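Local coordinates for protein E (PDB 3ZH5) that acts as a multifunctional adhesin of Haemophilus influenzae, contacting host epithelial cells and binding vitronectin, laminin and plasminogen, at residues A[114-117]-A[118-121]. Residues are numbered along the deposited sequence; the frame is centred on the assembly and turned at random.
With GOL (glycerol), chain D.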
# COMPACT_ATOMS: atom_id res chain seq x y z
N THR A 114 -8.94 -3.78 -11.29
CA THR A 114 -8.61 -2.61 -10.46
C THR A 114 -7.30 -2.93 -9.75
O THR A 114 -6.94 -4.09 -9.62
CB THR A 114 -9.66 -2.26 -9.35
OG1 THR A 114 -9.57 -3.23 -8.31
CG2 THR A 114 -11.07 -2.23 -9.89
N THR A 115 -6.60 -1.90 -9.29
CA THR A 115 -5.24 -2.10 -8.82
C THR A 115 -5.26 -2.95 -7.57
O THR A 115 -4.42 -3.86 -7.36
CB THR A 115 -4.47 -0.80 -8.53
OG1 THR A 115 -4.37 -0.02 -9.73
CG2 THR A 115 -3.09 -1.13 -8.03
N LEU A 116 -6.20 -2.67 -6.69
CA LEU A 116 -6.15 -3.37 -5.43
C LEU A 116 -6.69 -4.80 -5.55
O LEU A 116 -6.29 -5.69 -4.78
CB LEU A 116 -6.85 -2.56 -4.35
CG LEU A 116 -5.91 -1.46 -3.86
CD1 LEU A 116 -6.58 -0.50 -2.88
CD2 LEU A 116 -4.73 -2.12 -3.20
N TYR A 117 -7.54 -5.04 -6.54
CA TYR A 117 -7.99 -6.40 -6.78
C TYR A 117 -6.81 -7.27 -7.18
O TYR A 117 -6.73 -8.40 -6.72
CB TYR A 117 -9.03 -6.40 -7.88
CG TYR A 117 -9.69 -7.73 -8.17
CD1 TYR A 117 -9.13 -8.63 -9.07
CD2 TYR A 117 -10.92 -8.05 -7.60
CE1 TYR A 117 -9.76 -9.82 -9.37
CE2 TYR A 117 -11.55 -9.25 -7.89
CZ TYR A 117 -10.97 -10.13 -8.77
OH TYR A 117 -11.60 -11.33 -9.07
N ASN A 118 -5.89 -6.75 -8.01
CA ASN A 118 -4.66 -7.50 -8.37
C ASN A 118 -3.85 -7.85 -7.15
O ASN A 118 -3.28 -8.97 -7.03
CB ASN A 118 -3.82 -6.68 -9.40
CG ASN A 118 -2.55 -7.41 -9.89
OD1 ASN A 118 -1.44 -6.84 -9.79
ND2 ASN A 118 -2.69 -8.63 -10.45
N ALA A 119 -3.79 -6.90 -6.21
CA ALA A 119 -3.09 -7.14 -4.98
C ALA A 119 -3.71 -8.32 -4.25
O ALA A 119 -3.00 -9.20 -3.79
CB ALA A 119 -3.07 -5.93 -4.07
N ALA A 120 -5.04 -8.35 -4.16
CA ALA A 120 -5.73 -9.40 -3.44
C ALA A 120 -5.57 -10.78 -4.13
O ALA A 120 -5.37 -11.79 -3.45
CB ALA A 120 -7.18 -9.05 -3.26
N GLN A 121 -5.61 -10.80 -5.45
CA GLN A 121 -5.36 -12.07 -6.17
C GLN A 121 -3.99 -12.59 -5.84
O GLN A 121 -3.80 -13.80 -5.63
CB GLN A 121 -5.46 -11.86 -7.70
CG GLN A 121 -6.80 -11.33 -8.10
CD GLN A 121 -7.66 -12.38 -8.78
OE1 GLN A 121 -7.69 -12.47 -10.02
NE2 GLN A 121 -8.39 -13.16 -7.97
C1 GOL D . -6.48 -9.88 -11.25
O1 GOL D . -5.13 -10.08 -10.87
C2 GOL D . -6.59 -8.68 -12.18
O2 GOL D . -7.94 -8.37 -12.46
C3 GOL D . -5.93 -7.49 -11.52
O3 GOL D . -6.63 -6.31 -11.86
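Y117 and Q121, one helical turn apart, bring ring and amide together on the first turns of helix 115-128. With CG of Y117 anti to the backbone N (chi1 -175°), the ring leans along the helix toward its C-terminal end, and its CE1 comes 3.4 Å from CD of Q121. The glutamine chain, bent at chi2, brings its amide up to CE1 at an oblique angle. The two planes stand 47° apart, so the amide neither stacks flat on the ring nor meets it squarely. NE2 of Q121 is hydrogen-bonded to the hydroxyl of Y78, whose own ring meets that of Y117, so Y78 serves both partners.

A glycerol, probably from the crystallisation liquor, lies between the first turn and these side chains. Its C1 sits at the edge of the Y117 ring, in the ring plane. ND2 of N118 gives a nearly straight bond to glycerol O1 (2.9 Å, 168°), while glycerol O3 donates to the carbonyl O of T114 at 3.2 Å. That carbonyl also accepts from N118 N, the first of the i to i+4 bonds here; the bond from Q121 N to Y117 O is shorter, at 2.9 Å. T114 is the N-cap: its OG1 accepts from Y117 N (3.2 Å), covering an amide of the first turn, and is itself hydrogen-bonded to T111 O.

Toward the sheet, A119 packs on L19 and I27 of the strands and L116 on Y25, with L110, in the loop after strand 106-109, also touching L116. Separately, OD1 of N118 takes the backbone N-H of V20, tying this start of the C-terminal helix to the loop that joins strands 16-19 and 25-34.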